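Local coordinates for protein chitinase A (Cycas revoluta, PDB 4MNK) that probably hydrolyses chitin as a plant class V chitinase of glycoside hydrolase family 18 and is captured here with bound N-acetylglucosamine oligosaccharide, at residues I274-E284 and A295-N306. Sequence-based numbering, arbitrary orientation.
Sequences IQNFIRGGARE and AYKDNVWVGYDN
Ile274 lays CG2 over the middle of the Tyr304 ring, a CH-pi contact with CG2 3.6 Å from the centroid, while its CD1 reaches Tyr304 CB and Val302 CG2. One turn on, Phe277 swings its ring out anti to the backbone N (chi1 -172°), and CZ lands 3.7 Å from Val300 CG1; Val302 CG1 and Lys297 CB also line this ring, and Ala282 CB sits over one face. A Schellman motif with Gly281 at C-prime ends the helix. There Lys297 NZ donates to Gly280 O (2.9 Å), from above the carbonyl plane, and a water links the same NZ to Phe277 O. Arg283 and Tyr296 form an antiparallel hydrogen-bonded pair, Arg283 CD 3.3 Å from Tyr296 OH as the side chains run alongside. Glu284 OE1 accepts from Tyr304 OH at 2.7 Å, on the anti side and tilted 23° out of the carboxylate plane, and more weakly from Asn306 ND2. A leucine in place of Tyr304 would probably cost Glu284 OE1 its phenol donor and Ile274 CG2 its ring face. Helix 271-279 packs across antiparallel strands 292-297 and 300-304, with 283-287 pairing with 292-297 and 234-247 flanking 300-304, in the small alpha+beta insertion beside the TIM barrel, as in class V GH18 chitinases.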
ATOM      1  N   ILE A 274       4.334 -18.672  -1.322  1.00  7.49           N
ATOM      2  CA  ILE A 274       5.105 -19.035  -0.132  1.00  7.35           C
ATOM      3  C   ILE A 274       4.483 -20.244   0.571  1.00  7.52           C
ATOM      4  O   ILE A 274       5.201 -21.130   1.038  1.00  7.43           O
ATOM      5  CB  ILE A 274       5.270 -17.834   0.833  1.00  7.14           C
ATOM      6  CG1 ILE A 274       6.123 -16.750   0.165  1.00  7.15           C
ATOM      7  CG2 ILE A 274       5.895 -18.273   2.159  1.00  7.11           C
ATOM      8  CD1 ILE A 274       6.073 -15.394   0.844  1.00  7.44           C
ATOM      9  N   GLN A 275       3.153 -20.297   0.617  1.00  7.72           N
ATOM     10  CA  GLN A 275       2.455 -21.472   1.141  1.00  8.06           C
ATOM     11  C   GLN A 275       2.771 -22.725   0.320  1.00  8.10           C
ATOM     12  O   GLN A 275       2.991 -23.801   0.884  1.00  8.12           O
ATOM     13  CB  GLN A 275       0.940 -21.241   1.215  1.00  8.35           C
ATOM     14  CG  GLN A 275       0.518 -20.068   2.099  1.00  9.43           C
ATOM     15  CD  GLN A 275       0.972 -20.220   3.539  1.00 11.35           C
ATOM     16  OE1 GLN A 275       0.349 -20.930   4.327  1.00 13.16           O
ATOM     17  NE2 GLN A 275       2.057 -19.541   3.891  1.00 12.36           N
ATOM     18  N   ASN A 276       2.809 -22.577  -1.004  1.00  8.03           N
ATOM     19  CA  ASN A 276       3.225 -23.664  -1.895  1.00  8.45           C
ATOM     20  C   ASN A 276       4.667 -24.088  -1.615  1.00  8.05           C
ATOM     21  O   ASN A 276       4.975 -25.279  -1.581  1.00  8.06           O
ATOM     22  CB  ASN A 276       3.080 -23.251  -3.365  1.00  8.98           C
ATOM     23  CG  ASN A 276       1.636 -23.002  -3.777  1.00 10.11           C
ATOM     24  OD1 ASN A 276       0.694 -23.448  -3.121  1.00 12.20           O
ATOM     25  ND2 ASN A 276       1.461 -22.290  -4.884  1.00 11.91           N
ATOM     26  N   PHE A 277       5.534 -23.098  -1.407  1.00  7.67           N
ATOM     27  CA  PHE A 277       6.947 -23.301  -1.081  1.00  7.56           C
ATOM     28  C   PHE A 277       7.088 -24.170   0.172  1.00  7.43           C
ATOM     29  O   PHE A 277       7.845 -25.147   0.176  1.00  7.45           O
ATOM     30  CB  PHE A 277       7.597 -21.922  -0.901  1.00  7.52           C
ATOM     31  CG  PHE A 277       9.098 -21.933  -0.739  1.00  7.41           C
ATOM     32  CD1 PHE A 277       9.685 -21.159   0.258  1.00  7.51           C
ATOM     33  CD2 PHE A 277       9.926 -22.656  -1.598  1.00  7.75           C
ATOM     34  CE1 PHE A 277      11.071 -21.120   0.417  1.00  7.76           C
ATOM     35  CE2 PHE A 277      11.314 -22.625  -1.445  1.00  8.26           C
ATOM     36  CZ  PHE A 277      11.885 -21.857  -0.433  1.00  7.97           C
ATOM     37  N   ILE A 278       6.326 -23.834   1.213  1.00  7.54           N
ATOM     38  CA  ILE A 278       6.326 -24.584   2.471  1.00  7.83           C
ATOM     39  C   ILE A 278       5.764 -26.002   2.291  1.00  7.99           C
ATOM     40  O   ILE A 278       6.352 -26.975   2.773  1.00  7.91           O
ATOM     41  CB  ILE A 278       5.564 -23.814   3.587  1.00  7.91           C
ATOM     42  CG1 ILE A 278       6.302 -22.517   3.942  1.00  8.19           C
ATOM     43  CG2 ILE A 278       5.385 -24.679   4.833  1.00  8.47           C
ATOM     44  CD1 ILE A 278       5.450 -21.487   4.660  1.00  8.87           C
ATOM     45  N   ARG A 279       4.634 -26.123   1.595  1.00  8.25           N
ATOM     46  CA  ARG A 279       4.047 -27.439   1.326  1.00  8.73           C
ATOM     47  C   ARG A 279       4.968 -28.326   0.481  1.00  8.45           C
ATOM     48  O   ARG A 279       4.921 -29.554   0.580  1.00  8.81           O
ATOM     49  CB  ARG A 279       2.657 -27.307   0.694  1.00  9.08           C
ATOM     50  CG  ARG A 279       1.541 -27.121   1.721  1.00 10.93           C
ATOM     51  CD  ARG A 279       0.158 -27.122   1.086  1.00 12.93           C
ATOM     52  NE  ARG A 279      -0.271 -25.770   0.747  1.00 15.15           N
ATOM     53  CZ  ARG A 279      -0.182 -25.227  -0.465  1.00 15.99           C
ATOM     54  NH1 ARG A 279      -0.597 -23.985  -0.655  1.00 16.59           N
ATOM     55  NH2 ARG A 279       0.311 -25.919  -1.485  1.00 16.42           N
ATOM     56  N   GLY A 280       5.827 -27.697  -0.317  1.00  8.01           N
ATOM     57  CA  GLY A 280       6.810 -28.404  -1.125  1.00  7.89           C
ATOM     58  C   GLY A 280       8.125 -28.699  -0.423  1.00  8.00           C
ATOM     59  O   GLY A 280       9.079 -29.145  -1.059  1.00  8.09           O
ATOM     60  N   GLY A 281       8.184 -28.446   0.883  1.00  7.96           N
ATOM     61  CA  GLY A 281       9.346 -28.838   1.678  1.00  8.29           C
ATOM     62  C   GLY A 281      10.156 -27.736   2.337  1.00  8.52           C
ATOM     63  O   GLY A 281      11.110 -28.031   3.054  1.00  9.09           O
ATOM     64  N   ALA A 282       9.806 -26.473   2.104  1.00  8.41           N
ATOM     65  CA  ALA A 282      10.502 -25.373   2.774  1.00  8.48           C
ATOM     66  C   ALA A 282      10.157 -25.347   4.259  1.00  8.68           C
ATOM     67  O   ALA A 282       9.038 -25.685   4.647  1.00  8.97           O
ATOM     68  CB  ALA A 282      10.163 -24.050   2.131  1.00  8.44           C
ATOM     69  N   ARG A 283      11.124 -24.949   5.084  1.00  8.87           N
ATOM     70  CA  ARG A 283      10.906 -24.839   6.521  1.00  9.30           C
ATOM     71  C   ARG A 283      10.537 -23.411   6.891  1.00  8.91           C
ATOM     72  O   ARG A 283      11.270 -22.473   6.572  1.00  8.94           O
ATOM     73  CB  ARG A 283      12.153 -25.272   7.298  1.00  9.61           C
ATOM     74  CG  ARG A 283      11.967 -25.271   8.816  1.00 11.96           C
ATOM     75  CD  ARG A 283      13.223 -25.714   9.556  1.00 15.18           C
ATOM     76  NE  ARG A 283      13.604 -27.093   9.246  1.00 18.16           N
ATOM     77  CZ  ARG A 283      13.160 -28.168   9.893  1.00 19.70           C
ATOM     78  NH1 ARG A 283      12.303 -28.048  10.900  1.00 20.64           N
ATOM     79  NH2 ARG A 283      13.576 -29.374   9.528  1.00 20.34           N
ATOM     80  N   GLU A 284       9.400 -23.255   7.566  1.00  8.86           N
ATOM     81  CA  GLU A 284       8.966 -21.958   8.070  1.00  8.97           C
ATOM     82  C   GLU A 284       9.524 -21.709   9.465  1.00  9.08           C
ATOM     83  O   GLU A 284       9.500 -22.595  10.325  1.00  9.51           O
ATOM     84  CB  GLU A 284       7.438 -21.862   8.102  1.00  9.07           C
ATOM     85  CG  GLU A 284       6.924 -20.593   8.778  1.00  9.85           C
ATOM     86  CD  GLU A 284       5.433 -20.410   8.638  1.00 10.67           C
ATOM     87  OE1 GLU A 284       5.023 -19.458   7.944  1.00 10.42           O
ATOM     88  OE2 GLU A 284       4.672 -21.212   9.220  1.00 12.24           O
ATOM     89  N   ALA A 295      11.124 -18.525   5.338  1.00  7.01           N
ATOM     90  CA  ALA A 295      11.090 -19.915   4.918  1.00  7.20           C
ATOM     91  C   ALA A 295      12.232 -20.169   3.957  1.00  7.27           C
ATOM     92  O   ALA A 295      12.600 -19.293   3.172  1.00  7.22           O
ATOM     93  CB  ALA A 295       9.753 -20.251   4.273  1.00  7.38           C
ATOM     94  N   TYR A 296      12.798 -21.368   4.024  1.00  7.40           N
ATOM     95  CA  TYR A 296      13.934 -21.705   3.181  1.00  7.61           C
ATOM     96  C   TYR A 296      13.902 -23.157   2.735  1.00  7.67           C
ATOM     97  O   TYR A 296      13.398 -24.028   3.445  1.00  7.18           O
ATOM     98  CB  TYR A 296      15.257 -21.384   3.894  1.00  8.12           C
ATOM     99  CG  TYR A 296      15.476 -22.179   5.164  1.00  9.11           C
ATOM    100  CD1 TYR A 296      15.048 -21.689   6.398  1.00 10.36           C
ATOM    101  CD2 TYR A 296      16.098 -23.428   5.129  1.00 10.20           C
ATOM    102  CE1 TYR A 296      15.241 -22.420   7.568  1.00 11.56           C
ATOM    103  CE2 TYR A 296      16.291 -24.167   6.291  1.00 11.64           C
ATOM    104  CZ  TYR A 296      15.860 -23.657   7.502  1.00 11.96           C
ATOM    105  OH  TYR A 296      16.058 -24.388   8.652  1.00 13.70           O
ATOM    106  N   LYS A 297      14.440 -23.395   1.545  1.00  8.08           N
ATOM    107  CA  LYS A 297      14.660 -24.731   1.021  1.00  8.50           C
ATOM    108  C   LYS A 297      15.834 -24.626   0.067  1.00  8.49           C
ATOM    109  O   LYS A 297      15.861 -23.744  -0.790  1.00  8.40           O
ATOM    110  CB  LYS A 297      13.426 -25.259   0.280  1.00  8.91           C
ATOM    111  CG  LYS A 297      13.511 -26.757  -0.026  1.00 10.37           C
ATOM    112  CD  LYS A 297      12.233 -27.321  -0.631  1.00 11.83           C
ATOM    113  CE  LYS A 297      12.266 -27.290  -2.146  1.00 11.63           C
ATOM    114  NZ  LYS A 297      11.072 -27.955  -2.752  1.00 10.41           N
ATOM    115  N   ASP A 298      16.804 -25.523   0.226  1.00  8.68           N
ATOM    116  CA  ASP A 298      18.019 -25.502  -0.585  1.00  8.98           C
ATOM    117  C   ASP A 298      18.623 -24.089  -0.602  1.00  8.92           C
ATOM    118  O   ASP A 298      18.936 -23.560   0.463  1.00  9.04           O
ATOM    119  CB  ASP A 298      17.746 -26.090  -1.976  1.00  9.42           C
ATOM    120  CG  ASP A 298      17.288 -27.541  -1.903  1.00 10.31           C
ATOM    121  OD1 ASP A 298      17.876 -28.310  -1.110  1.00 12.44           O
ATOM    122  OD2 ASP A 298      16.336 -27.919  -2.619  1.00 11.74           O
ATOM    123  N   ASN A 299      18.755 -23.465  -1.771  1.00  8.91           N
ATOM    124  CA  ASN A 299      19.347 -22.123  -1.842  1.00  9.07           C
ATOM    125  C   ASN A 299      18.349 -20.957  -1.894  1.00  8.86           C
ATOM    126  O   ASN A 299      18.736 -19.826  -2.183  1.00  9.13           O
ATOM    127  CB  ASN A 299      20.350 -22.027  -3.003  1.00  9.46           C
ATOM    128  CG  ASN A 299      19.686 -22.076  -4.365  1.00 10.07           C
ATOM    129  OD1 ASN A 299      18.650 -22.720  -4.548  1.00 11.58           O
ATOM    130  ND2 ASN A 299      20.287 -21.396  -5.335  1.00 11.16           N
ATOM    131  N   VAL A 300      17.075 -21.222  -1.607  1.00  8.43           N
ATOM    132  CA  VAL A 300      16.047 -20.178  -1.666  1.00  8.22           C
ATOM    133  C   VAL A 300      15.562 -19.799  -0.265  1.00  7.71           C
ATOM    134  O   VAL A 300      15.242 -20.668   0.545  1.00  7.34           O
ATOM    135  CB  VAL A 300      14.864 -20.593  -2.584  1.00  8.40           C
ATOM    136  CG1 VAL A 300      13.766 -19.538  -2.579  1.00  8.80           C
ATOM    137  CG2 VAL A 300      15.350 -20.833  -4.008  1.00  8.89           C
ATOM    138  N   TRP A 301      15.517 -18.495   0.002  1.00  7.16           N
ATOM    139  CA  TRP A 301      15.140 -17.952   1.304  1.00  6.99           C
ATOM    140  C   TRP A 301      14.160 -16.814   1.066  1.00  6.84           C
ATOM    141  O   TRP A 301      14.407 -15.950   0.227  1.00  7.06           O
ATOM    142  CB  TRP A 301      16.388 -17.406   1.994  1.00  7.02           C
ATOM    143  CG  TRP A 301      16.305 -17.115   3.476  1.00  7.20           C
ATOM    144  CD1 TRP A 301      16.776 -17.907   4.481  1.00  6.95           C
ATOM    145  CD2 TRP A 301      15.783 -15.933   4.113  1.00  7.28           C
ATOM    146  NE1 TRP A 301      16.569 -17.310   5.700  1.00  7.78           N
ATOM    147  CE2 TRP A 301      15.963 -16.097   5.506  1.00  7.47           C
ATOM    148  CE3 TRP A 301      15.178 -14.759   3.646  1.00  7.51           C
ATOM    149  CZ2 TRP A 301      15.563 -15.131   6.436  1.00  7.49           C
ATOM    150  CZ3 TRP A 301      14.772 -13.799   4.579  1.00  7.47           C
ATOM    151  CH2 TRP A 301      14.969 -13.994   5.955  1.00  7.67           C
ATOM    152  N   VAL A 302      13.055 -16.804   1.802  1.00  6.67           N
ATOM    153  CA  VAL A 302      12.059 -15.744   1.653  1.00  6.68           C
ATOM    154  C   VAL A 302      11.598 -15.230   3.019  1.00  6.49           C
ATOM    155  O   VAL A 302      11.323 -16.019   3.920  1.00  6.67           O
ATOM    156  CB  VAL A 302      10.861 -16.198   0.758  1.00  6.72           C
ATOM    157  CG1 VAL A 302      10.120 -17.387   1.375  1.00  7.14           C
ATOM    158  CG2 VAL A 302       9.907 -15.033   0.473  1.00  7.00           C
ATOM    159  N   GLY A 303      11.546 -13.907   3.163  1.00  6.42           N
ATOM    160  CA  GLY A 303      11.029 -13.269   4.374  1.00  6.43           C
ATOM    161  C   GLY A 303       9.671 -12.660   4.090  1.00  6.26           C
ATOM    162  O   GLY A 303       9.477 -12.035   3.045  1.00  6.61           O
ATOM    163  N   TYR A 304       8.731 -12.835   5.015  1.00  6.54           N
ATOM    164  CA  TYR A 304       7.332 -12.478   4.776  1.00  6.63           C
ATOM    165  C   TYR A 304       6.572 -12.372   6.091  1.00  6.60           C
ATOM    166  O   TYR A 304       7.134 -12.590   7.170  1.00  7.08           O
ATOM    167  CB  TYR A 304       6.660 -13.527   3.871  1.00  6.66           C
ATOM    168  CG  TYR A 304       6.703 -14.923   4.453  1.00  6.36           C
ATOM    169  CD1 TYR A 304       5.587 -15.475   5.086  1.00  6.63           C
ATOM    170  CD2 TYR A 304       7.874 -15.682   4.404  1.00  7.06           C
ATOM    171  CE1 TYR A 304       5.637 -16.756   5.644  1.00  7.19           C
ATOM    172  CE2 TYR A 304       7.933 -16.955   4.955  1.00  6.89           C
ATOM    173  CZ  TYR A 304       6.815 -17.483   5.572  1.00  6.73           C
ATOM    174  OH  TYR A 304       6.899 -18.745   6.111  1.00  7.77           O
ATOM    175  N   ASP A 305       5.290 -12.034   5.995  1.00  6.61           N
ATOM    176  CA  ASP A 305       4.400 -12.056   7.144  1.00  6.79           C
ATOM    177  C   ASP A 305       3.523 -13.295   7.113  1.00  6.94           C
ATOM    178  O   ASP A 305       2.980 -13.659   6.067  1.00  7.02           O
ATOM    179  CB  ASP A 305       3.543 -10.791   7.196  1.00  6.68           C
ATOM    180  CG  ASP A 305       4.279  -9.628   7.822  1.00  6.69           C
ATOM    181  OD1 ASP A 305       4.580  -9.703   9.035  1.00  7.05           O
ATOM    182  OD2 ASP A 305       4.562  -8.643   7.107  1.00  6.63           O
ATOM    183  N   ASN A 306       3.400 -13.950   8.263  1.00  7.03           N
ATOM    184  CA  ASN A 306       2.537 -15.119   8.376  1.00  7.30           C
ATOM    185  C   ASN A 306       1.387 -14.881   9.348  1.00  7.23           C
ATOM    186  O   ASN A 306       1.162 -13.756   9.797  1.00  6.94           O
ATOM    187  CB  ASN A 306       3.340 -16.388   8.711  1.00  7.26           C
ATOM    188  CG  ASN A 306       3.869 -16.414  10.142  1.00  7.22           C
ATOM    189  OD1 ASN A 306       3.673 -15.484  10.927  1.00  7.12           O
ATOM    190  ND2 ASN A 306       4.551 -17.500  10.481  1.00  7.69           N
TER
HETATM  191  O   HOH W   1       8.863 -26.122  -2.210  1.00  9.87           O